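Periplasmic binding protein (Sulfurospirillum deleyianum, PDB 4PAG) probably captures a small solute in the periplasm and delivers it to an ABC transporter, as other solute-binding proteins with the iron-siderophore and vitamin B12 type of fold do. Local coordinates at residues A[28-31]-A[32-35]; A[122-125]-A[126-129]; A[131-134]-A[135-138]; A[152-155]-A[156-159]; A[299-302]-A[303-307]. All coordinates share one frame; numbering follows the deposited sequence.

Interaction 1: residues A[28-31]-A[32-35]; sequences PPIS and FMIY
Pro28 and Phe32 meet across the first turn of helix 28-37, a buried i to i+4 helical contact that comes shortly after strand 23-25 in the N-terminal part of this periplasmic binding protein. The amide of Phe32 donates to Pro28 O at 2.8 Å in a nearly straight bond (N-H...O 166°), and the same carbonyl oxygen lies 3.2 Å from Phe32 CG. The ring is drawn back over the start of the helix because its CG stands beside the backbone N (chi1 -72°), which brings CE1 to 4.2 Å from Pro28 CB; that methylene sits over one ring face, near the rim. Two prolines are tolerated here because, at the beginning of a helix, their missing N-H groups have no carbonyl of a preceding turn to serve.

Further round, Ile34 N donates to Ile30 O at 2.9 Å, and the two isoleucines meet obliquely, CG2 of Ile30 at 3.9 Å from CD1 of Ile34. The other branch of Ile30 ends in CD1, 4.0 Å from the CE methyl of the selenomethionine Met33, whose chain bends at its last torsion (chi3 44°) back toward the helix start. The Met33 N to Pro29 O bond is weak.

Outside the turn, Phe32 stacks on Phe266 and Ser31 OG is hydrogen-bonded to Asn46. Met33 and Ile34 pack against helix 127-138, while Pro29 and Ile30 rest on strand 92-96.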
loop_
_atom_site.group_PDB
_atom_site.type_symbol
_atom_site.label_atom_id
_atom_site.label_comp_id
_atom_site.label_asym_id
_atom_site.label_seq_id
_atom_site.Cartn_x
_atom_site.Cartn_y
_atom_site.Cartn_z
ATOM N N PRO A 28 1.742 -2.463 8.917
ATOM C CA PRO A 28 1.591 -3.326 7.747
ATOM C C PRO A 28 2.378 -2.910 6.485
ATOM O O PRO A 28 2.900 -3.787 5.802
ATOM C CB PRO A 28 0.076 -3.321 7.506
ATOM C CG PRO A 28 -0.501 -3.119 8.862
ATOM C CD PRO A 28 0.432 -2.135 9.515
ATOM N N PRO A 29 2.489 -1.596 6.181
ATOM C CA PRO A 29 3.323 -1.251 5.017
ATOM C C PRO A 29 4.734 -1.853 5.108
ATOM O O PRO A 29 5.309 -2.282 4.096
ATOM C CB PRO A 29 3.409 0.283 5.088
ATOM C CG PRO A 29 2.232 0.706 5.890
ATOM C CD PRO A 29 1.991 -0.397 6.873
ATOM N N ILE A 30 5.270 -1.892 6.323
ATOM C CA ILE A 30 6.622 -2.396 6.559
ATOM C C ILE A 30 6.663 -3.917 6.607
ATOM O O ILE A 30 7.504 -4.543 5.961
ATOM C CB ILE A 30 7.215 -1.863 7.879
ATOM C CG1 ILE A 30 7.038 -0.343 8.006
ATOM C CG2 ILE A 30 8.679 -2.266 7.992
ATOM C CD1 ILE A 30 7.661 0.479 6.894
ATOM N N SER A 31 5.767 -4.506 7.392
ATOM C CA SER A 31 5.672 -5.953 7.493
ATOM C C SER A 31 5.423 -6.604 6.127
ATOM O O SER A 31 6.056 -7.602 5.813
ATOM C CB SER A 31 4.587 -6.344 8.498
ATOM O OG SER A 31 4.949 -5.837 9.776
ATOM N N PHE A 32 4.529 -6.032 5.315
ATOM C CA PHE A 32 4.254 -6.583 3.978
ATOM C C PHE A 32 5.505 -6.558 3.095
ATOM O O PHE A 32 5.763 -7.490 2.344
ATOM C CB PHE A 32 3.113 -5.815 3.283
ATOM C CG PHE A 32 1.734 -6.066 3.851
ATOM C CD1 PHE A 32 1.528 -6.772 5.029
ATOM C CD2 PHE A 32 0.622 -5.543 3.197
ATOM C CE1 PHE A 32 0.242 -6.972 5.524
ATOM C CE2 PHE A 32 -0.663 -5.740 3.688
ATOM C CZ PHE A 32 -0.854 -6.449 4.856
HETATM N N MSE A 33 6.283 -5.490 3.194
HETATM C CA MSE A 33 7.501 -5.329 2.394
HETATM C C MSE A 33 8.582 -6.293 2.832
HETATM O O MSE A 33 9.285 -6.884 2.001
HETATM C CB MSE A 33 7.944 -3.876 2.536
HETATM C CG MSE A 33 9.198 -3.561 1.737
HETATM SE SE MSE A 33 9.362 -1.603 1.549
HETATM C CE MSE A 33 8.933 -1.010 3.369
ATOM N N ILE A 34 8.730 -6.473 4.140
ATOM C CA ILE A 34 9.684 -7.461 4.651
ATOM C C ILE A 34 9.289 -8.857 4.166
ATOM O O ILE A 34 10.155 -9.660 3.810
ATOM C CB ILE A 34 9.773 -7.445 6.188
ATOM C CG1 ILE A 34 10.344 -6.108 6.679
ATOM C CG2 ILE A 34 10.644 -8.595 6.684
ATOM C CD1 ILE A 34 10.183 -5.868 8.172
ATOM N N TYR A 35 7.985 -9.138 4.140
ATOM C CA TYR A 35 7.505 -10.439 3.675
ATOM C C TYR A 35 8.068 -10.788 2.293
ATOM O O TYR A 35 8.603 -11.876 2.100
ATOM C CB TYR A 35 5.965 -10.544 3.652
ATOM C CG TYR A 35 5.579 -11.832 2.988
ATOM C CD1 TYR A 35 5.571 -13.028 3.699
ATOM C CD2 TYR A 35 5.349 -11.880 1.622
ATOM C CE1 TYR A 35 5.309 -14.233 3.066
ATOM C CE2 TYR A 35 5.091 -13.070 0.981
ATOM C CZ TYR A 35 5.065 -14.244 1.702
ATOM O OH TYR A 35 4.792 -15.422 1.049
#

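Interaction 2: residues A[122-125]-A[126-129]; sequences DDSQ and NYPE
Asn126 and Tyr127 each close a turn through their backbone amides where the chain enters helix 127-138. Asn126 N donates to Asp123 O at 2.9 Å and Tyr127 N to Ser124 O at 3.1 Å, both of them i to i+3 turn bonds. A third polar link comes from a side chain: Asp123 OD1 accepts from Gln125 N at 3.1 Å, from above the carboxylate plane. This is an Asx turn, in the loop that leads from strand 116-119 into helix 127-138. A water continues the pattern, donating to Gln125 O and accepting from Glu129 N, so it bridges an i to i+4 pair in a place where Pro128 brings its CD to 3.3 Å from Gln125 O.

The CG of Asn126 stands beside its backbone N (chi1 -67°), which places the side chain against Asp123: its CB is 3.2 Å from Asp123 O and its ND2 4.0 Å from Asp123 CB, while ND2 donates to the carbonyl of Asn120. A leucine in its place would probably leave Asn120 O without this donor and remove one tie between the loop and the turn.

Beside these bonds the Tyr127 ring meets Ser124 obliquely, with CD2 3.2 Å from Ser124 O and CE2 near Ser124 CB. Ser124 OG itself is engaged by Glu193, and the flanks of Pro128 and Gln125 rest on Leu155 of helix 141-163.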
loop_
_atom_site.group_PDB
_atom_site.type_symbol
_atom_site.label_atom_id
_atom_site.label_comp_id
_atom_site.label_asym_id
_atom_site.label_seq_id
_atom_site.Cartn_x
_atom_site.Cartn_y
_atom_site.Cartn_z
ATOM N N ASP A 122 6.219 7.257 1.731
ATOM C CA ASP A 122 5.010 7.986 1.371
ATOM C C ASP A 122 4.952 8.290 -0.129
ATOM O O ASP A 122 3.913 8.103 -0.764
ATOM C CB ASP A 122 4.878 9.245 2.216
ATOM C CG ASP A 122 4.426 8.944 3.650
ATOM O OD1 ASP A 122 4.091 7.775 3.984
ATOM O OD2 ASP A 122 4.402 9.885 4.450
ATOM N N ASP A 123 6.073 8.729 -0.692
ATOM C CA ASP A 123 6.205 8.876 -2.135
ATOM C C ASP A 123 6.557 7.503 -2.683
ATOM O O ASP A 123 7.604 6.958 -2.352
ATOM C CB ASP A 123 7.307 9.888 -2.471
ATOM C CG ASP A 123 7.359 10.255 -3.959
ATOM O OD1 ASP A 123 6.807 9.521 -4.824
ATOM O OD2 ASP A 123 7.980 11.300 -4.260
ATOM N N SER A 124 5.685 6.945 -3.522
ATOM C CA SER A 124 5.904 5.603 -4.055
ATOM C C SER A 124 7.176 5.499 -4.915
ATOM O O SER A 124 7.732 4.405 -5.071
ATOM C CB SER A 124 4.671 5.112 -4.831
ATOM O OG SER A 124 3.548 4.908 -3.969
ATOM N N GLN A 125 7.634 6.623 -5.461
ATOM C CA GLN A 125 8.885 6.651 -6.211
ATOM C C GLN A 125 10.082 6.260 -5.330
ATOM O O GLN A 125 11.130 5.887 -5.848
ATOM C CB GLN A 125 9.107 8.030 -6.848
ATOM C CG GLN A 125 7.920 8.557 -7.654
ATOM C CD GLN A 125 7.925 8.122 -9.110
ATOM O OE1 GLN A 125 7.086 8.553 -9.896
ATOM N NE2 GLN A 125 8.889 7.301 -9.483
ATOM N N ASN A 126 9.920 6.329 -4.006
ATOM C CA ASN A 126 10.967 5.891 -3.064
ATOM C C ASN A 126 11.112 4.368 -2.897
ATOM O O ASN A 126 12.079 3.917 -2.286
ATOM C CB ASN A 126 10.742 6.485 -1.667
ATOM C CG ASN A 126 10.909 7.987 -1.621
ATOM O OD1 ASN A 126 11.361 8.619 -2.577
ATOM N ND2 ASN A 126 10.540 8.571 -0.495
ATOM N N TYR A 127 10.174 3.570 -3.408
ATOM C CA TYR A 127 10.240 2.122 -3.149
ATOM C C TYR A 127 11.548 1.432 -3.586
ATOM O O TYR A 127 12.076 0.618 -2.837
ATOM C CB TYR A 127 8.994 1.385 -3.669
ATOM C CG TYR A 127 7.841 1.483 -2.683
ATOM C CD1 TYR A 127 7.943 0.924 -1.410
ATOM C CD2 TYR A 127 6.674 2.159 -3.004
ATOM C CE1 TYR A 127 6.908 1.032 -0.490
ATOM C CE2 TYR A 127 5.634 2.268 -2.093
ATOM C CZ TYR A 127 5.755 1.708 -0.836
ATOM O OH TYR A 127 4.712 1.824 0.068
ATOM N N PRO A 128 12.095 1.770 -4.766
ATOM C CA PRO A 128 13.350 1.108 -5.139
ATOM C C PRO A 128 14.477 1.314 -4.118
ATOM O O PRO A 128 15.100 0.342 -3.684
ATOM C CB PRO A 128 13.693 1.736 -6.492
ATOM C CG PRO A 128 12.368 2.163 -7.054
ATOM C CD PRO A 128 11.578 2.617 -5.857
ATOM N N GLU A 129 14.729 2.549 -3.714
ATOM C CA GLU A 129 15.791 2.790 -2.739
ATOM C C GLU A 129 15.496 2.178 -1.360
ATOM O O GLU A 129 16.407 1.690 -0.696
ATOM C CB GLU A 129 16.135 4.279 -2.648
ATOM C CG GLU A 129 17.058 4.729 -3.773
ATOM C CD GLU A 129 18.408 4.015 -3.751
ATOM O OE1 GLU A 129 19.111 4.080 -2.720
ATOM O OE2 GLU A 129 18.767 3.388 -4.763
HETATM O O HOH W 1 13.857 5.038 -5.042
#

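Interaction 3: residues A[131-134]-A[135-138]; sequences FRYL and GRVM
Tyr133 and Val137 meet one turn apart on helix 127-138, in a stretch whose four backbone amides are all satisfied by i to i+4 carbonyls. Gly135 N donates to Phe131 O at 2.9 Å, Arg136 N to Arg132 O, Val137 N to Tyr133 O and Met138 N to Leu134 O at 2.9 Å. The Val137 bond is nearly straight (170° at the hydrogen). Its residue also packs on the partner's side chain: over one face of the Tyr133 ring, near the rim, sits Val137 CG2, 4.1 Å from Tyr133 CE2.

Arg136 is modelled in two conformers, and what follows holds for one of them, so its contacts are tentative. In that conformer Arg132 O lies 3.8 Å above the plane of the Arg136 guanidinium, over its centre. No N-H of the group is aimed at the oxygen in that arrangement, so any attraction is probably electrostatic. With CG beside the backbone N (chi1 -69°) and a bend at chi3, the chain turns back and would bring NH2 near Arg132 CB and NH1 to the edge of the Tyr133 ring. Arg132 runs out extended instead, to a salt bridge between its NH1 and Glu129 OE2.

The carbonyls of Arg136 and Val137 take hydrogen bonds from the guanidinium of Arg4. Phe131 and Leu134 face helix 28-37, Arg132 lies against helix 141-163, and Tyr133 and Val137 pack on strand 116-119.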
loop_
_atom_site.group_PDB
_atom_site.type_symbol
_atom_site.label_atom_id
_atom_site.label_comp_id
_atom_site.label_asym_id
_atom_site.label_seq_id
_atom_site.Cartn_x
_atom_site.Cartn_y
_atom_site.Cartn_z
ATOM N N PHE A 131 13.675 -0.602 -0.846
ATOM C CA PHE A 131 13.969 -2.020 -1.040
ATOM C C PHE A 131 15.475 -2.314 -0.956
ATOM O O PHE A 131 15.891 -3.218 -0.227
ATOM C CB PHE A 131 13.401 -2.525 -2.372
ATOM C CG PHE A 131 11.988 -3.014 -2.278
ATOM C CD1 PHE A 131 11.692 -4.154 -1.551
ATOM C CD2 PHE A 131 10.956 -2.353 -2.937
ATOM C CE1 PHE A 131 10.394 -4.629 -1.467
ATOM C CE2 PHE A 131 9.654 -2.816 -2.849
ATOM C CZ PHE A 131 9.372 -3.958 -2.120
ATOM N N ARG A 132 16.289 -1.551 -1.676
ATOM C CA ARG A 132 17.744 -1.750 -1.622
ATOM C C ARG A 132 18.304 -1.582 -0.193
ATOM O O ARG A 132 19.143 -2.362 0.260
ATOM C CB ARG A 132 18.451 -0.796 -2.585
ATOM C CG ARG A 132 18.128 -1.085 -4.039
ATOM C CD ARG A 132 18.961 -0.271 -5.014
ATOM N NE ARG A 132 18.397 -0.423 -6.353
ATOM C CZ ARG A 132 17.674 0.488 -7.001
ATOM N NH1 ARG A 132 17.430 1.691 -6.477
ATOM N NH2 ARG A 132 17.207 0.197 -8.208
ATOM N N TYR A 133 17.829 -0.557 0.503
ATOM C CA TYR A 133 18.217 -0.290 1.883
ATOM C C TYR A 133 17.884 -1.479 2.772
ATOM O O TYR A 133 18.737 -1.960 3.511
ATOM C CB TYR A 133 17.504 0.965 2.377
ATOM C CG TYR A 133 17.800 1.358 3.804
ATOM C CD1 TYR A 133 18.984 2.001 4.132
ATOM C CD2 TYR A 133 16.882 1.107 4.826
ATOM C CE1 TYR A 133 19.253 2.378 5.436
ATOM C CE2 TYR A 133 17.148 1.482 6.138
ATOM C CZ TYR A 133 18.331 2.120 6.432
ATOM O OH TYR A 133 18.618 2.508 7.726
ATOM N N LEU A 134 16.650 -1.971 2.686
ATOM C CA LEU A 134 16.247 -3.127 3.489
ATOM C C LEU A 134 17.037 -4.392 3.144
ATOM O O LEU A 134 17.318 -5.205 4.024
ATOM C CB LEU A 134 14.738 -3.365 3.386
ATOM C CG LEU A 134 13.884 -2.317 4.090
ATOM C CD1 LEU A 134 12.414 -2.689 4.003
ATOM C CD2 LEU A 134 14.301 -2.145 5.546
ATOM N N GLY A 135 17.414 -4.545 1.875
ATOM C CA GLY A 135 18.318 -5.618 1.459
ATOM C C GLY A 135 19.661 -5.591 2.176
ATOM O O GLY A 135 20.166 -6.642 2.579
ATOM N N ARG A 136 20.238 -4.403 2.337
ATOM C CA ARG A 136 21.505 -4.254 3.065
ATOM C C ARG A 136 21.306 -4.599 4.538
ATOM O O ARG A 136 22.091 -5.344 5.111
ATOM C CB ARG A 136 22.070 -2.834 2.925
ATOM C CG ARG A 136 22.553 -2.494 1.520
ATOM C CD ARG A 136 22.941 -1.027 1.368
ATOM N NE ARG A 136 22.571 -0.528 0.046
ATOM C CZ ARG A 136 21.713 0.462 -0.176
ATOM N NH1 ARG A 136 21.150 1.102 0.835
ATOM N NH2 ARG A 136 21.441 0.829 -1.418
ATOM N N VAL A 137 20.243 -4.065 5.136
ATOM C CA VAL A 137 19.901 -4.365 6.532
ATOM C C VAL A 137 19.776 -5.873 6.781
ATOM O O VAL A 137 20.428 -6.424 7.678
ATOM C CB VAL A 137 18.597 -3.650 6.969
ATOM C CG1 VAL A 137 18.165 -4.101 8.357
ATOM C CG2 VAL A 137 18.781 -2.138 6.945
HETATM N N MSE A 138 18.979 -6.535 5.949
HETATM C CA MSE A 138 18.662 -7.941 6.121
HETATM C C MSE A 138 19.679 -8.899 5.508
HETATM O O MSE A 138 19.535 -10.101 5.649
HETATM C CB MSE A 138 17.280 -8.173 5.476
HETATM C CG MSE A 138 16.144 -7.436 6.186
HETATM SE SE MSE A 138 14.409 -7.665 5.269
HETATM C CE MSE A 138 14.249 -9.600 5.642
#

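Interaction 4: residues A[152-155]-A[156-159]; sequences QTYL and DELK
CG of Gln152 points opposite its backbone N (chi1 -170°) and the chain then bends at chi2, which carries the amide forward to Asp156, whose own CG stands beside its backbone N. The result is an i to i+4 side-chain bridge on helix 141-163, the long helix that runs between the two lobes in this class of binding protein. NE2 of Gln152 donates to Asp156 OD1 at 2.9 Å, but the bond is bent (134° at the hydrogen) and reaches the carboxylate from above its plane; the amide and carboxylate are turned moderately from each other. The backbone doubles the link, since Asp156 N donates to Gln152 O. Both carboxylate oxygens of Asp156, OD1 and OD2, lie 3.4 Å from Gln152 O, so the NE2 donor probably offsets some of the unfavourable closeness between these acceptors.

One step on, Glu157 extends alongside Thr153 and Tyr154, all pointing the same way. Its amide is bonded to Thr153 O, and its OE2 lies 3.7 Å from the methyl CG2 of Thr153. The carboxylate is held by a salt bridge from OE1 to Lys300 on helix 297-309, and the same lysine makes a cation-pi contact with Tyr154. Leu158 faces helix 277-288, whose His282 meets the Tyr154 ring edge-to-face. Between Tyr154 and Glu157 the planes of ring and carboxylate differ by 19°, with CD1 of Tyr154 4.2 Å from Glu157 OE1.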
loop_
_atom_site.group_PDB
_atom_site.type_symbol
_atom_site.label_atom_id
_atom_site.label_comp_id
_atom_site.label_asym_id
_atom_site.label_seq_id
_atom_site.Cartn_x
_atom_site.Cartn_y
_atom_site.Cartn_z
ATOM N N GLN A 152 11.511 0.124 -9.984
ATOM C CA GLN A 152 12.031 1.285 -10.710
ATOM C C GLN A 152 11.464 1.369 -12.130
ATOM O O GLN A 152 11.022 2.438 -12.573
ATOM C CB GLN A 152 13.570 1.253 -10.760
ATOM C CG GLN A 152 14.193 2.536 -11.284
ATOM C CD GLN A 152 13.945 3.701 -10.351
ATOM O OE1 GLN A 152 14.566 3.801 -9.295
ATOM N NE2 GLN A 152 13.021 4.575 -10.721
ATOM N N THR A 153 11.466 0.246 -12.837
ATOM C CA THR A 153 10.943 0.199 -14.203
ATOM C C THR A 153 9.469 0.578 -14.263
ATOM O O THR A 153 9.077 1.421 -15.068
ATOM C CB THR A 153 11.129 -1.200 -14.807
ATOM O OG1 THR A 153 12.526 -1.486 -14.860
ATOM C CG2 THR A 153 10.537 -1.293 -16.215
ATOM N N TYR A 154 8.659 -0.040 -13.411
ATOM C CA TYR A 154 7.216 0.231 -13.409
ATOM C C TYR A 154 6.934 1.690 -13.065
ATOM O O TYR A 154 6.100 2.341 -13.706
ATOM C CB TYR A 154 6.492 -0.689 -12.427
ATOM C CG TYR A 154 6.184 -2.068 -12.946
ATOM C CD1 TYR A 154 7.050 -2.733 -13.811
ATOM C CD2 TYR A 154 5.031 -2.725 -12.548
ATOM C CE1 TYR A 154 6.760 -4.011 -14.269
ATOM C CE2 TYR A 154 4.735 -3.996 -12.995
ATOM C CZ TYR A 154 5.597 -4.636 -13.853
ATOM O OH TYR A 154 5.285 -5.900 -14.291
ATOM N N LEU A 155 7.638 2.204 -12.066
ATOM C CA LEU A 155 7.463 3.590 -11.643
ATOM C C LEU A 155 7.884 4.597 -12.725
ATOM O O LEU A 155 7.201 5.608 -12.940
ATOM C CB LEU A 155 8.225 3.841 -10.341
ATOM C CG LEU A 155 7.621 3.139 -9.120
ATOM C CD1 LEU A 155 8.652 3.022 -8.004
ATOM C CD2 LEU A 155 6.365 3.850 -8.624
ATOM N N ASP A 156 8.992 4.316 -13.410
ATOM C CA ASP A 156 9.468 5.179 -14.503
ATOM C C ASP A 156 8.499 5.169 -15.687
ATOM O O ASP A 156 8.219 6.212 -16.270
ATOM C CB ASP A 156 10.862 4.744 -14.971
ATOM C CG ASP A 156 11.955 5.056 -13.953
ATOM O OD1 ASP A 156 11.685 5.778 -12.966
ATOM O OD2 ASP A 156 13.097 4.573 -14.142
ATOM N N GLU A 157 7.995 3.992 -16.042
ATOM C CA GLU A 157 7.007 3.871 -17.115
ATOM C C GLU A 157 5.762 4.690 -16.821
ATOM O O GLU A 157 5.230 5.365 -17.700
ATOM C CB GLU A 157 6.581 2.418 -17.308
ATOM C CG GLU A 157 7.614 1.540 -17.976
ATOM C CD GLU A 157 7.239 0.074 -17.919
ATOM O OE1 GLU A 157 6.356 -0.295 -17.105
ATOM O OE2 GLU A 157 7.823 -0.710 -18.693
ATOM N N LEU A 158 5.282 4.594 -15.588
ATOM C CA LEU A 158 4.088 5.321 -15.183
ATOM C C LEU A 158 4.325 6.826 -15.194
ATOM O O LEU A 158 3.474 7.580 -15.668
ATOM C CB LEU A 158 3.604 4.873 -13.800
ATOM C CG LEU A 158 2.271 5.487 -13.345
ATOM C CD1 LEU A 158 1.133 5.102 -14.281
ATOM C CD2 LEU A 158 1.974 5.048 -11.923
ATOM N N LYS A 159 5.478 7.254 -14.679
ATOM C CA LYS A 159 5.841 8.679 -14.656
ATOM C C LYS A 159 5.883 9.286 -16.054
ATOM O O LYS A 159 5.374 10.385 -16.285
ATOM C CB LYS A 159 7.197 8.876 -13.985
ATOM C CG LYS A 159 7.555 10.332 -13.738
ATOM C CD LYS A 159 8.922 10.493 -13.089
ATOM C CE LYS A 159 9.120 11.936 -12.644
ATOM N NZ LYS A 159 10.552 12.303 -12.486
#

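Interaction 5: residues A[299-302]-A[303-307]; sequences DKVK and AFYQL
Val301 O accepts the amide of Tyr305 at 2.9 Å, one of four i to i+4 backbone bonds in the middle of helix 297-309; Phe304 N to Lys300 O, also 2.9 Å, Ala303 N to Asp299 O and Gln306 N to Lys302 O complete the set. The polar ends of the side chains are engaged farther off. With the end of Lys300 taken up by Glu157, Lys302 NZ donates to Leu313 O, and Tyr305 OH is hydrogen-bonded to both Ser264 O and Trp268 NE1.

Within the turn, Val301 and Tyr305 lie side by side and point the same way. The valine's CG1, anti to its backbone N (chi1 -180°), comes to 3.9 Å from Tyr305 CD1. Val301 O lies 3.4 Å from the same Tyr305 CD1, at the ring edge and near its plane. A leucine in place of Tyr305 would probably leave Ser264 O and Trp268 NE1 without their shared hydroxyl partner and weaken the tie between this helix and the loop that carries them.

Beyond the pair, Val301 packs on helix 315-322, and the Tyr305 ring meets Phe322, a residue of the histidine pocket. The chemistry is thus divided: aliphatic and aromatic carbon fills the space beside the helix, while the Tyr305 hydroxyl and the lysine ammonium groups find partners on other elements.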
loop_
_atom_site.group_PDB
_atom_site.type_symbol
_atom_site.label_atom_id
_atom_site.label_comp_id
_atom_site.label_asym_id
_atom_site.label_seq_id
_atom_site.Cartn_x
_atom_site.Cartn_y
_atom_site.Cartn_z
ATOM N N ASP A 299 -0.647 -8.446 -18.108
ATOM C CA ASP A 299 0.742 -8.923 -18.164
ATOM C C ASP A 299 1.608 -8.345 -17.040
ATOM O O ASP A 299 2.483 -9.027 -16.521
ATOM C CB ASP A 299 1.370 -8.609 -19.523
ATOM C CG ASP A 299 0.746 -9.405 -20.656
ATOM O OD1 ASP A 299 -0.049 -10.337 -20.389
ATOM O OD2 ASP A 299 1.062 -9.101 -21.826
ATOM N N LYS A 300 1.376 -7.087 -16.683
ATOM C CA LYS A 300 2.037 -6.494 -15.508
ATOM C C LYS A 300 1.659 -7.211 -14.209
ATOM O O LYS A 300 2.520 -7.474 -13.371
ATOM C CB LYS A 300 1.715 -5.010 -15.396
ATOM C CG LYS A 300 2.385 -4.188 -16.477
ATOM C CD LYS A 300 2.462 -2.714 -16.117
ATOM C CE LYS A 300 3.486 -1.994 -16.975
ATOM N NZ LYS A 300 4.876 -2.359 -16.592
ATOM N N VAL A 301 0.382 -7.542 -14.053
ATOM C CA VAL A 301 -0.056 -8.308 -12.884
ATOM C C VAL A 301 0.704 -9.634 -12.824
ATOM O O VAL A 301 1.237 -10.005 -11.777
ATOM C CB VAL A 301 -1.586 -8.571 -12.879
ATOM C CG1 VAL A 301 -1.993 -9.358 -11.642
ATOM C CG2 VAL A 301 -2.369 -7.265 -12.932
ATOM N N LYS A 302 0.769 -10.336 -13.954
ATOM C CA LYS A 302 1.413 -11.649 -13.994
ATOM C C LYS A 302 2.886 -11.567 -13.625
ATOM O O LYS A 302 3.349 -12.350 -12.800
ATOM C CB LYS A 302 1.229 -12.331 -15.364
ATOM C CG LYS A 302 -0.120 -13.008 -15.528
ATOM C CD LYS A 302 -0.339 -13.459 -16.973
ATOM C CE LYS A 302 -1.575 -14.332 -17.129
ATOM N NZ LYS A 302 -1.258 -15.783 -17.244
ATOM N N ALA A 303 3.607 -10.609 -14.210
ATOM C CA ALA A 303 5.037 -10.434 -13.929
ATOM C C ALA A 303 5.281 -10.016 -12.480
ATOM O O ALA A 303 6.190 -10.513 -11.826
ATOM C CB ALA A 303 5.650 -9.410 -14.872
ATOM N N PHE A 304 4.457 -9.106 -11.984
ATOM C CA PHE A 304 4.592 -8.622 -10.615
ATOM C C PHE A 304 4.371 -9.756 -9.600
ATOM O O PHE A 304 5.169 -9.940 -8.670
ATOM C CB PHE A 304 3.633 -7.456 -10.383
ATOM C CG PHE A 304 3.773 -6.814 -9.038
ATOM C CD1 PHE A 304 3.045 -7.287 -7.963
ATOM C CD2 PHE A 304 4.630 -5.738 -8.846
ATOM C CE1 PHE A 304 3.163 -6.707 -6.721
ATOM C CE2 PHE A 304 4.751 -5.148 -7.601
ATOM C CZ PHE A 304 4.014 -5.637 -6.539
ATOM N N TYR A 305 3.316 -10.536 -9.796
ATOM C CA TYR A 305 3.004 -11.622 -8.869
ATOM C C TYR A 305 4.054 -12.731 -8.917
ATOM O O TYR A 305 4.376 -13.336 -7.880
ATOM C CB TYR A 305 1.577 -12.162 -9.083
ATOM C CG TYR A 305 0.559 -11.412 -8.236
ATOM C CD1 TYR A 305 0.265 -10.074 -8.495
ATOM C CD2 TYR A 305 -0.075 -12.024 -7.165
ATOM C CE1 TYR A 305 -0.639 -9.376 -7.714
ATOM C CE2 TYR A 305 -0.987 -11.331 -6.374
ATOM C CZ TYR A 305 -1.260 -10.003 -6.647
ATOM O OH TYR A 305 -2.168 -9.294 -5.873
ATOM N N GLN A 306 4.624 -12.961 -10.098
ATOM C CA GLN A 306 5.646 -13.992 -10.251
ATOM C C GLN A 306 6.874 -13.666 -9.423
ATOM O O GLN A 306 7.362 -14.514 -8.679
ATOM C CB GLN A 306 6.040 -14.176 -11.720
ATOM C CG GLN A 306 6.834 -15.452 -11.988
ATOM C CD GLN A 306 8.329 -15.335 -11.734
ATOM O OE1 GLN A 306 8.917 -14.248 -11.801
ATOM N NE2 GLN A 306 8.963 -16.477 -11.468
ATOM N N LEU A 307 7.350 -12.435 -9.534
ATOM C CA LEU A 307 8.583 -12.015 -8.866
ATOM C C LEU A 307 8.349 -11.746 -7.384
ATOM O O LEU A 307 9.083 -12.267 -6.526
ATOM C CB LEU A 307 9.167 -10.775 -9.549
ATOM C CG LEU A 307 10.425 -10.179 -8.902
ATOM C CD1 LEU A 307 11.575 -11.179 -8.936
ATOM C CD2 LEU A 307 10.827 -8.882 -9.578
#

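How the interactions relate
Interactions 2 and 3 lie on or at the start of the same helix, 127-138, and interaction 1 packs against both: Met33 CG is 3.6 Å from Phe131 CE1, and Met33 SE 4.1 Å from Tyr127 CE1. Interaction 4 follows on the next helix and touches interaction 2, where Leu155 CD1 lies 3.4 Å from Ser124 O. A salt bridge joins interactions 4 and 5, Glu157 OE1 lying 2.6 Å from Lys300 NZ. Interactions 1 and 5 do not touch, their centres being about 19 Å apart. The bound histidine lies about 10 Å from the side chain of Tyr305 in interaction 5.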